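PDB 6UH2: short chain dehydrogenase from Leptospira borgpetersenii serovar Hardjo-bovis, which binds NAD+ and probably acts as an oxidoreductase of the short-chain dehydrogenase/reductase family, oxidising or reducing at CH-OH groups. Local coordinates for residues Y131-W136 and Y194-N199; N123-L128 and I181-Y186. All blocks are in the same frame, centred on the assembly; numbering follows the deposited sequence.

Interaction 1 (Y131-W136 and Y194-N199)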
# COMPACT_ATOMS: atom_id res chain seq x y z
N TYR B 131 6.11 -11.68 21.82
CA TYR B 131 7.53 -11.90 22.10
C TYR B 131 8.39 -10.88 21.37
O TYR B 131 9.39 -10.40 21.91
CB TYR B 131 7.94 -13.32 21.72
CG TYR B 131 7.65 -14.25 22.87
CD1 TYR B 131 8.58 -14.45 23.88
CD2 TYR B 131 6.42 -14.87 22.97
CE1 TYR B 131 8.28 -15.28 24.96
CE2 TYR B 131 6.12 -15.69 24.03
CZ TYR B 131 7.05 -15.89 25.03
OH TYR B 131 6.70 -16.71 26.09
N THR B 132 8.01 -10.52 20.14
CA THR B 132 8.80 -9.57 19.37
C THR B 132 8.69 -8.16 19.94
O THR B 132 9.71 -7.47 20.09
CB THR B 132 8.35 -9.62 17.90
OG1 THR B 132 8.56 -10.94 17.40
CG2 THR B 132 9.14 -8.66 17.08
N PHE B 133 7.47 -7.74 20.30
CA PHE B 133 7.28 -6.44 20.94
C PHE B 133 8.09 -6.32 22.23
O PHE B 133 8.79 -5.33 22.44
CB PHE B 133 5.80 -6.22 21.24
CG PHE B 133 5.52 -4.95 22.01
CD1 PHE B 133 5.53 -3.72 21.37
CD2 PHE B 133 5.28 -4.99 23.38
CE1 PHE B 133 5.28 -2.56 22.08
CE2 PHE B 133 5.02 -3.83 24.09
CZ PHE B 133 5.03 -2.61 23.43
N ARG B 134 8.00 -7.33 23.11
CA ARG B 134 8.74 -7.27 24.37
C ARG B 134 10.24 -7.16 24.14
O ARG B 134 10.93 -6.40 24.83
CB ARG B 134 8.39 -8.49 25.22
CG ARG B 134 6.97 -8.45 25.80
CD ARG B 134 6.63 -9.71 26.61
NE ARG B 134 7.62 -10.00 27.64
CZ ARG B 134 7.56 -9.56 28.89
NH1 ARG B 134 6.54 -8.82 29.30
NH2 ARG B 134 8.53 -9.88 29.75
N LEU B 135 10.77 -7.92 23.17
CA LEU B 135 12.21 -7.88 22.92
C LEU B 135 12.65 -6.54 22.34
O LEU B 135 13.66 -5.97 22.77
CB LEU B 135 12.60 -9.04 22.00
CG LEU B 135 14.06 -9.16 21.54
CD1 LEU B 135 15.01 -9.45 22.72
CD2 LEU B 135 14.19 -10.21 20.44
N TRP B 136 11.90 -6.03 21.36
CA TRP B 136 12.24 -4.74 20.75
C TRP B 136 12.16 -3.61 21.77
O TRP B 136 13.06 -2.75 21.84
CB TRP B 136 11.30 -4.44 19.59
CG TRP B 136 11.57 -5.26 18.39
CD1 TRP B 136 12.68 -6.01 18.13
CD2 TRP B 136 10.71 -5.40 17.26
NE1 TRP B 136 12.55 -6.62 16.90
CE2 TRP B 136 11.36 -6.26 16.34
CE3 TRP B 136 9.45 -4.88 16.94
CZ2 TRP B 136 10.79 -6.60 15.11
CZ3 TRP B 136 8.88 -5.24 15.71
CH2 TRP B 136 9.54 -6.09 14.82
N TYR B 194 6.93 3.38 21.04
CA TYR B 194 8.23 2.73 20.97
C TYR B 194 8.82 2.73 19.56
O TYR B 194 9.81 2.03 19.32
CB TYR B 194 8.12 1.30 21.48
CG TYR B 194 7.49 1.25 22.86
CD1 TYR B 194 8.26 1.45 24.00
CD2 TYR B 194 6.12 1.04 23.01
CE1 TYR B 194 7.69 1.42 25.26
CE2 TYR B 194 5.55 1.01 24.26
CZ TYR B 194 6.34 1.19 25.38
OH TYR B 194 5.77 1.16 26.63
N GLY B 195 8.24 3.50 18.64
CA GLY B 195 8.77 3.58 17.29
C GLY B 195 8.57 2.35 16.45
O GLY B 195 9.27 2.18 15.44
N ILE B 196 7.65 1.47 16.83
CA ILE B 196 7.38 0.22 16.13
C ILE B 196 6.16 0.42 15.25
O ILE B 196 5.11 0.87 15.74
CB ILE B 196 7.17 -0.93 17.13
CG1 ILE B 196 8.48 -1.25 17.86
CG2 ILE B 196 6.60 -2.19 16.46
CD1 ILE B 196 8.29 -2.08 19.11
N ARG B 197 6.27 0.11 13.96
CA ARG B 197 5.15 0.18 13.04
C ARG B 197 4.54 -1.20 12.83
O ARG B 197 5.24 -2.22 12.85
CB ARG B 197 5.58 0.75 11.67
CG ARG B 197 6.15 2.15 11.75
CD ARG B 197 6.19 2.83 10.39
NE ARG B 197 7.32 2.40 9.55
CZ ARG B 197 7.20 1.73 8.41
NH1 ARG B 197 5.98 1.39 7.96
NH2 ARG B 197 8.29 1.42 7.70
N VAL B 198 3.22 -1.23 12.59
CA VAL B 198 2.46 -2.47 12.42
C VAL B 198 1.46 -2.26 11.29
O VAL B 198 0.62 -1.35 11.38
CB VAL B 198 1.72 -2.89 13.70
CG1 VAL B 198 1.08 -4.28 13.51
CG2 VAL B 198 2.65 -2.87 14.95
N ASN B 199 1.56 -3.08 10.24
CA ASN B 199 0.64 -3.00 9.11
C ASN B 199 0.24 -4.41 8.70
O ASN B 199 0.72 -5.41 9.25
CB ASN B 199 1.26 -2.24 7.92
CG ASN B 199 1.55 -0.79 8.25
OD1 ASN B 199 0.63 0.02 8.37
ND2 ASN B 199 2.84 -0.46 8.40
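Phe133 and Ile196 mark the closest backbone approach, with CA atoms 8.2 Å apart, where a turn of helix 111-139 faces the connection that leads from helix 171-191 into strand 197-203. Residues 131-136 are fully helical, whereas 194-196 are loop and extended strand begins at Arg197. At that separation the contact is made by side chains. Ile196 reaches into the angle between two aromatic residues of the helix: its CD1 lies 3.7 Å from Trp136 CE3, arriving at the indole edge near the ring plane, and 3.9 Å from Phe133 CD1. CG2, the other branch, rests 3.9 Å from Trp136 CZ3, so the two branches lie along the CE3-CZ3 edge. Thr132 CG2 sits over one indole face, toward its rim, and NE1, on the pyrrole edge, is hydrogen-bonded to the carbonyl of Pro91, which helps fix the rotation of the ring. A chi1 of 175° extends the Phe133 ring toward Tyr194, setting its edge against the tyrosine face in an offset edge-to-face pair; the centroids are 5.5 Å apart and the planes stand at 86°. Ala191 of helix 171-191 also touches both Phe133 and Ile196. The contact thus joins helix 111-139 to the link between helix 171-191 and strand 197-203, on one side of the Rossmann-type parallel sheet of this short-chain dehydrogenase.

Interaction 2 (N123-L128 and I181-Y186)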
# COMPACT_ATOMS: atom_id res chain seq x y z
N ASN B 123 -3.90 -16.82 17.79
CA ASN B 123 -2.87 -17.03 18.81
C ASN B 123 -1.46 -16.87 18.24
O ASN B 123 -0.59 -16.27 18.88
CB ASN B 123 -2.99 -18.42 19.45
CG ASN B 123 -4.22 -18.55 20.32
OD1 ASN B 123 -5.33 -18.62 19.82
ND2 ASN B 123 -4.02 -18.56 21.64
N GLY B 124 -1.22 -17.41 17.05
CA GLY B 124 0.11 -17.35 16.49
C GLY B 124 0.56 -15.94 16.19
O GLY B 124 1.70 -15.56 16.49
N THR B 125 -0.32 -15.13 15.59
CA THR B 125 0.03 -13.73 15.34
C THR B 125 0.19 -12.98 16.66
O THR B 125 1.11 -12.17 16.81
CB THR B 125 -1.03 -13.08 14.44
OG1 THR B 125 -0.96 -13.65 13.13
CG2 THR B 125 -0.80 -11.57 14.30
N PHE B 126 -0.69 -13.25 17.63
CA PHE B 126 -0.59 -12.63 18.94
C PHE B 126 0.72 -12.99 19.63
O PHE B 126 1.42 -12.13 20.17
CB PHE B 126 -1.76 -13.06 19.82
CG PHE B 126 -1.44 -13.05 21.29
CD1 PHE B 126 -1.31 -11.85 21.97
CD2 PHE B 126 -1.28 -14.23 21.99
CE1 PHE B 126 -1.01 -11.84 23.33
CE2 PHE B 126 -0.99 -14.24 23.34
CZ PHE B 126 -0.85 -13.05 24.02
N LEU B 127 1.05 -14.28 19.64
CA LEU B 127 2.20 -14.76 20.39
C LEU B 127 3.51 -14.24 19.80
O LEU B 127 4.38 -13.75 20.53
CB LEU B 127 2.18 -16.29 20.42
CG LEU B 127 3.06 -17.04 21.41
CD1 LEU B 127 2.58 -16.77 22.82
CD2 LEU B 127 3.00 -18.53 21.11
N LEU B 128 3.67 -14.35 18.48
CA LEU B 128 4.89 -13.86 17.85
C LEU B 128 4.99 -12.34 17.98
O LEU B 128 6.08 -11.81 18.18
CB LEU B 128 4.95 -14.28 16.38
CG LEU B 128 5.57 -15.66 16.07
CD1 LEU B 128 7.08 -15.63 16.25
CD2 LEU B 128 4.96 -16.74 16.96
N ILE B 181 -6.72 -8.20 11.07
CA ILE B 181 -6.77 -6.83 10.57
C ILE B 181 -6.98 -5.85 11.71
O ILE B 181 -6.34 -4.78 11.76
CB ILE B 181 -7.86 -6.71 9.49
CG1 ILE B 181 -7.43 -7.50 8.24
CG2 ILE B 181 -8.12 -5.26 9.14
CD1 ILE B 181 -8.56 -7.69 7.22
N HIS B 182 -7.84 -6.18 12.67
CA HIS B 182 -8.10 -5.22 13.74
C HIS B 182 -6.99 -5.25 14.78
O HIS B 182 -6.68 -4.22 15.37
CB HIS B 182 -9.47 -5.48 14.38
CG HIS B 182 -10.07 -4.27 15.03
ND1 HIS B 182 -10.20 -3.07 14.36
CD2 HIS B 182 -10.56 -4.07 16.27
CE1 HIS B 182 -10.74 -2.18 15.17
NE2 HIS B 182 -10.98 -2.75 16.33
N PHE B 183 -6.37 -6.42 14.98
CA PHE B 183 -5.18 -6.50 15.84
C PHE B 183 -4.06 -5.61 15.30
O PHE B 183 -3.31 -5.00 16.07
CB PHE B 183 -4.70 -7.95 15.92
CG PHE B 183 -3.45 -8.13 16.73
CD1 PHE B 183 -3.45 -7.91 18.10
CD2 PHE B 183 -2.26 -8.52 16.13
CE1 PHE B 183 -2.29 -8.06 18.86
CE2 PHE B 183 -1.10 -8.69 16.88
CZ PHE B 183 -1.11 -8.47 18.24
N THR B 184 -3.93 -5.55 13.98
CA THR B 184 -2.94 -4.68 13.36
C THR B 184 -3.13 -3.23 13.78
O THR B 184 -2.17 -2.53 14.14
CB THR B 184 -3.04 -4.81 11.84
OG1 THR B 184 -2.77 -6.16 11.47
CG2 THR B 184 -2.07 -3.87 11.15
N LYS B 185 -4.38 -2.75 13.73
CA LYS B 185 -4.68 -1.39 14.18
C LYS B 185 -4.42 -1.24 15.67
O LYS B 185 -3.87 -0.23 16.11
CB LYS B 185 -6.14 -1.03 13.87
CG LYS B 185 -6.52 -1.16 12.39
CD LYS B 185 -8.01 -0.82 12.19
CE LYS B 185 -8.34 -0.58 10.72
NZ LYS B 185 -8.01 -1.75 9.89
N TYR B 186 -4.82 -2.23 16.46
CA TYR B 186 -4.62 -2.15 17.90
C TYR B 186 -3.14 -2.03 18.25
O TYR B 186 -2.74 -1.15 19.03
CB TYR B 186 -5.21 -3.38 18.59
CG TYR B 186 -5.07 -3.35 20.09
CD1 TYR B 186 -3.90 -3.80 20.72
CD2 TYR B 186 -6.10 -2.87 20.90
CE1 TYR B 186 -3.76 -3.79 22.10
CE2 TYR B 186 -5.98 -2.86 22.29
CZ TYR B 186 -4.81 -3.32 22.88
OH TYR B 186 -4.69 -3.30 24.25
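Phe183 lays its ring beside the methyl group of Thr125 and continues past it toward the backbone of the opposing helix. The threonine CG2 lies 3.8 Å from Phe183 CD2 and 3.9 Å from Phe183 CE2, so one ortho-meta side of the ring takes the methyl, which comes in obliquely to the ring plane. The two side chains run past each other in opposite directions, each directed at the other's helix. The extended first torsion of Phe183 (chi1 177°) carries the ring across the gap until its CZ stands 4.3 Å from Phe126 CA; the phenylalanine thus meets main-chain atoms of the partner helix as well as a side chain. Phe126 contributes at the outer margin, where its CB stands 4.9 Å from Phe183 CZ.

Division of labour between the two branches of Thr125 suits this apolar contact. Its chi1 of -68° places the methyl anti to the backbone N and facing Phe183, while OG1 turns back along the helix to hydrogen-bond with the carbonyl of Asn121. The hydroxyl is therefore satisfied within its own helix, and the carbonyl O of Thr125 is hydrogen-bonded to Ser129 OG. The closest pair of CA atoms, Phe126 and Phe183, is 8.3 Å apart, and the 114 Å² buried in total reflects a small interface centred on a single aromatic ring.

Helices 111-139 and 171-191 are neighbours on the Rossmann-type sheet. Strand 144-148 of that parallel sheet packs against both: its Asn147 touches Thr125 and Phe183 and also hydrogen-bonds Thr184 OG1. Thr125 additionally packs on Asn96 of strand 93-96, while Thr184 leans on Val198 and Cys200 of strand 197-203, so the helix pair is seated across three neighbouring parallel strands.

Overall arrangement
Both interactions use helix 111-139, interaction 2 at an earlier part of it and interaction 1 further along, and their centres are about 12 Å apart. Their other segments follow one another in the chain: 181-186 belongs to helix 171-191, which leads into strand 197-203 through the connection containing Tyr194 and Ile196. The two contacts join directly where Thr184 CG2 packs 3.4 Å from Asn199 C, helix against strand. Interaction 2 is near the cofactor: the side chain of Thr125 is about 6 Å from that of Ile71 and about 7 Å from that of Lys177, both NAD-binding residues, and about 7 Å from bound NAD. Interaction 1 lies away from the known binding residues.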